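PDB 1OQ1: protein yesU from Bacillus subtilis, which is of unknown function but folds as a galectin-like beta-sandwich of the concanavalin clan, a fold often used to bind carbohydrates. Local coordinates for residues A84-R88 with G110-A114; K137-L143 with Y191-L195. All coordinates share one frame; numbering follows the deposited sequence.

Interaction 1. Residues A84-R88 with G110-A114; sequences AAGIR and GDINA
Ala85 and Asn113 face each other as an antiparallel hydrogen-bonded pair. Ala85 N donates a hydrogen bond to Asn113 O at 3.1 Å, and Asn113 N donates in turn to Ala85 O at 2.8 Å. A third bond, Ile87 N to Asp111 O at 3.0 Å, continues the ladder past the end of strand 76-86. Between the Ala85-Asn113 pair and the Ile87-Asp111 bond, Gly86 and Ile112 form a non-hydrogen-bonded pair, their CA atoms 4.1 Å apart. Strands 76-86 and 112-122 are central neighbours in the seven-stranded antiparallel sheet of this galectin-like fold, and the contact lies where one ends and the other begins. The small methyls of Ala84 and Ala114 meet closely, CB to CB 3.6 Å. Just past the strand end Ile87 supplies apolar bulk: CG1, set anti to the carbonyl carbon (chi1 -67°), lays the branch along the Asp111 peptide, with CG1 3.3 Å from Asp111 C. The Asn113 side chain crosses that of Ile87 at about a right angle. An amide suits this place because it can both give and accept: ND2 donates to a water that in turn donates to Gly86 O, while OD1 accepts from Arg139 N. Farther out, Asp111 OD2 takes the backbone N-H of Arg98, tying the strand's approach to the preceding loop.

Interaction 2. Residues K137-L143 with Y191-L195; sequences KSRGFHL and YGPVL
Between Lys137 and His142 the chain turns back as a hairpin, closed by Lys137 N to His142 O at 2.9 Å and by the reciprocal His142 N to Lys137 O, whereas residues 191-195 run past it as an irregular loop. Lys137 spans the gap. Its CG lies anti to the backbone N (chi1 -177°) and the rest of the chain is extended, a reach that carries NZ into the concave side of the loop. There NZ donates to Pro193 O at 2.8 Å and to Tyr191 O at 2.9 Å, standing well above both carbonyl planes, with a weak third bond to Gly192 O. Asp186 adds a salt bridge to the same nitrogen, so the buried charge is probably well balanced; lysine suits the site in being long, slender and able to donate in several directions. Leu195 packs its CG against Lys137 CE. The hairpin joins strands 132-138 and 142-148, the latter an outermost strand of the seven-stranded sheet in this galectin-like sandwich, and its tight turn includes a cis peptide before Arg139 and an ST motif in which Ser138 OG accepts from Phe141 N. At Gly140 a side chain would press on the preceding carbonyl O, so glycine suits the turn; Gly140 O sits over the centre of one face of the His142 imidazole. Tyr191 lies against the opposite face in an offset stack, centroids 4.3 Å apart and planes 9° from parallel, a place for flat rings. His142 CB makes a CH-pi contact 3.5 Å from the Tyr191 ring centroid, almost on the ring normal.

From the N terminus, strand 76-86 leads out of the sheet at residues 84-88, and interaction 1 closes the 21-residue connection that returns at 110-114. Strand 112-122 and then strand 132-138 follow, bringing the chain to the 137-143 hairpin. Interaction 2 closes a longer excursion, through strands of both sheets, when the loop at 191-195 arrives ahead of strand 199-205. The two closures are in series, neither nested nor crossed, yet they touch. Ser138 N lies 2.9 Å from Ala114 O in the sheet, a probable hydrogen bond. Arg139 NE lies 2.8 Å from Gly110 O, another probable hydrogen bond. Leu195 reaches over to Ala114, joining the loop to the same strand.

Interaction 1. Residues A84-R88 with G110-A114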
# COMPACT_ATOMS: atom_id res chain seq x y z
N ALA A 84 5.24 -3.06 7.99
CA ALA A 84 4.58 -4.27 8.48
C ALA A 84 5.56 -5.28 9.08
O ALA A 84 6.57 -5.63 8.47
CB ALA A 84 3.80 -4.92 7.34
N ALA A 85 5.24 -5.75 10.29
CA ALA A 85 6.06 -6.73 10.98
C ALA A 85 5.24 -7.39 12.09
O ALA A 85 4.14 -6.95 12.40
CB ALA A 85 7.29 -6.06 11.57
N GLY A 86 5.77 -8.46 12.67
CA GLY A 86 5.04 -9.13 13.74
C GLY A 86 4.87 -8.18 14.91
O GLY A 86 5.65 -7.25 15.07
N ILE A 87 3.86 -8.43 15.74
CA ILE A 87 3.62 -7.57 16.90
C ILE A 87 4.81 -7.56 17.86
O ILE A 87 4.98 -6.62 18.64
CB ILE A 87 2.35 -8.01 17.65
CG1 ILE A 87 1.12 -7.76 16.77
CG2 ILE A 87 2.22 -7.25 18.97
CD1 ILE A 87 -0.19 -8.15 17.42
N ARG A 88 5.64 -8.60 17.80
CA ARG A 88 6.81 -8.67 18.66
C ARG A 88 8.08 -8.35 17.87
O ARG A 88 9.20 -8.63 18.33
CB ARG A 88 6.93 -10.05 19.29
CG ARG A 88 5.78 -10.41 20.22
CD ARG A 88 6.02 -11.75 20.88
NE ARG A 88 4.94 -12.13 21.78
CZ ARG A 88 4.93 -13.24 22.51
NH1 ARG A 88 5.94 -14.09 22.45
NH2 ARG A 88 3.90 -13.51 23.31
N GLY A 110 -4.84 -9.25 13.76
CA GLY A 110 -4.12 -10.51 13.85
C GLY A 110 -2.90 -10.39 14.74
O GLY A 110 -2.97 -9.78 15.81
N ASP A 111 -1.77 -10.96 14.32
CA ASP A 111 -0.56 -10.87 15.13
C ASP A 111 0.53 -10.03 14.48
O ASP A 111 1.72 -10.25 14.70
CB ASP A 111 -0.02 -12.27 15.46
CG ASP A 111 0.33 -13.08 14.23
OD1 ASP A 111 0.33 -12.53 13.12
OD2 ASP A 111 0.61 -14.29 14.39
N ILE A 112 0.12 -9.05 13.68
CA ILE A 112 1.09 -8.16 13.03
C ILE A 112 0.68 -6.71 13.24
O ILE A 112 -0.46 -6.43 13.62
CB ILE A 112 1.16 -8.39 11.50
CG1 ILE A 112 -0.17 -8.02 10.85
CG2 ILE A 112 1.54 -9.84 11.20
CD1 ILE A 112 -0.13 -8.00 9.32
N ASN A 113 1.62 -5.80 13.02
CA ASN A 113 1.37 -4.37 13.11
C ASN A 113 1.70 -3.85 11.73
O ASN A 113 2.53 -4.42 11.03
CB ASN A 113 2.30 -3.69 14.11
CG ASN A 113 1.90 -3.94 15.55
OD1 ASN A 113 0.72 -4.00 15.88
ND2 ASN A 113 2.90 -4.07 16.42
N ALA A 114 1.05 -2.75 11.34
CA ALA A 114 1.31 -2.16 10.04
C ALA A 114 0.44 -0.95 9.81
O ALA A 114 -0.61 -0.80 10.42
CB ALA A 114 1.04 -3.19 8.93
O HOH W 1 5.56 -4.50 14.86
O HOH W 2 5.65 -3.54 17.27

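Interaction 2. Residues K137-L143 with Y191-L195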
# COMPACT_ATOMS: atom_id res chain seq x y z
N LYS A 137 -3.93 2.43 11.18
CA LYS A 137 -2.79 1.84 11.89
C LYS A 137 -3.28 0.62 12.66
O LYS A 137 -4.24 0.70 13.43
CB LYS A 137 -2.17 2.85 12.86
CG LYS A 137 -0.93 2.32 13.58
CD LYS A 137 -0.48 3.26 14.68
CE LYS A 137 0.84 2.79 15.30
NZ LYS A 137 1.24 3.66 16.44
N SER A 138 -2.61 -0.51 12.44
CA SER A 138 -2.96 -1.76 13.12
C SER A 138 -1.70 -2.30 13.81
O SER A 138 -0.61 -1.82 13.52
CB SER A 138 -3.50 -2.77 12.11
OG SER A 138 -4.75 -2.35 11.59
N ARG A 139 -1.83 -3.28 14.71
CA ARG A 139 -3.09 -3.91 15.11
C ARG A 139 -4.06 -2.91 15.72
O ARG A 139 -3.67 -2.05 16.51
CB ARG A 139 -2.80 -5.02 16.13
CG ARG A 139 -3.99 -5.92 16.45
CD ARG A 139 -3.59 -7.06 17.39
NE ARG A 139 -4.56 -8.16 17.37
CZ ARG A 139 -5.76 -8.13 17.95
NH1 ARG A 139 -6.56 -9.18 17.87
NH2 ARG A 139 -6.15 -7.05 18.62
N GLY A 140 -5.33 -3.00 15.34
CA GLY A 140 -6.31 -2.09 15.90
C GLY A 140 -7.27 -1.43 14.93
O GLY A 140 -8.28 -0.88 15.37
N PHE A 141 -6.97 -1.45 13.64
CA PHE A 141 -7.85 -0.85 12.64
C PHE A 141 -8.17 0.61 12.99
O PHE A 141 -9.26 1.11 12.73
CB PHE A 141 -9.15 -1.66 12.58
CG PHE A 141 -10.02 -1.35 11.39
CD1 PHE A 141 -9.57 -1.60 10.10
CD2 PHE A 141 -11.30 -0.83 11.56
CE1 PHE A 141 -10.38 -1.35 8.99
CE2 PHE A 141 -12.12 -0.57 10.46
CZ PHE A 141 -11.66 -0.83 9.17
N HIS A 142 -7.19 1.31 13.57
CA HIS A 142 -7.38 2.70 13.98
C HIS A 142 -7.34 3.67 12.82
O HIS A 142 -6.37 3.70 12.06
CB HIS A 142 -6.31 3.09 15.00
CG HIS A 142 -6.25 2.18 16.18
ND1 HIS A 142 -7.28 2.07 17.09
CD2 HIS A 142 -5.27 1.35 16.62
CE1 HIS A 142 -6.94 1.20 18.03
NE2 HIS A 142 -5.73 0.75 17.77
N LEU A 143 -8.38 4.48 12.68
CA LEU A 143 -8.42 5.47 11.60
C LEU A 143 -7.52 6.63 12.02
O LEU A 143 -7.77 7.30 13.03
CB LEU A 143 -9.85 5.97 11.38
CG LEU A 143 -10.03 6.99 10.25
CD1 LEU A 143 -9.64 6.37 8.91
CD2 LEU A 143 -11.49 7.42 10.22
N TYR A 191 -2.29 5.43 19.63
CA TYR A 191 -2.53 4.11 19.07
C TYR A 191 -1.27 3.25 19.16
O TYR A 191 -0.88 2.59 18.19
CB TYR A 191 -2.98 4.22 17.61
CG TYR A 191 -4.26 4.99 17.41
CD1 TYR A 191 -5.39 4.74 18.19
CD2 TYR A 191 -4.37 5.96 16.41
CE1 TYR A 191 -6.59 5.43 17.99
CE2 TYR A 191 -5.56 6.66 16.20
CZ TYR A 191 -6.66 6.38 16.99
OH TYR A 191 -7.84 7.07 16.78
N GLY A 192 -0.62 3.28 20.32
CA GLY A 192 0.58 2.49 20.53
C GLY A 192 1.84 3.12 19.99
O GLY A 192 1.80 4.17 19.36
N PRO A 193 3.00 2.49 20.24
CA PRO A 193 4.29 3.00 19.77
C PRO A 193 4.33 3.23 18.26
O PRO A 193 3.64 2.56 17.50
CB PRO A 193 5.27 1.91 20.20
CG PRO A 193 4.64 1.38 21.45
CD PRO A 193 3.18 1.28 21.06
N VAL A 194 5.15 4.19 17.85
CA VAL A 194 5.30 4.50 16.44
C VAL A 194 5.91 3.30 15.72
O VAL A 194 6.84 2.66 16.24
CB VAL A 194 6.23 5.73 16.27
CG1 VAL A 194 6.63 5.89 14.81
CG2 VAL A 194 5.53 7.00 16.76
N LEU A 195 5.38 2.97 14.55
CA LEU A 195 5.91 1.86 13.77
C LEU A 195 7.12 2.37 13.00
O LEU A 195 7.17 3.54 12.62
CB LEU A 195 4.85 1.31 12.81
CG LEU A 195 3.61 0.76 13.52
CD1 LEU A 195 2.68 0.10 12.51
CD2 LEU A 195 4.04 -0.24 14.59
O HOH W 3 -1.93 0.41 16.61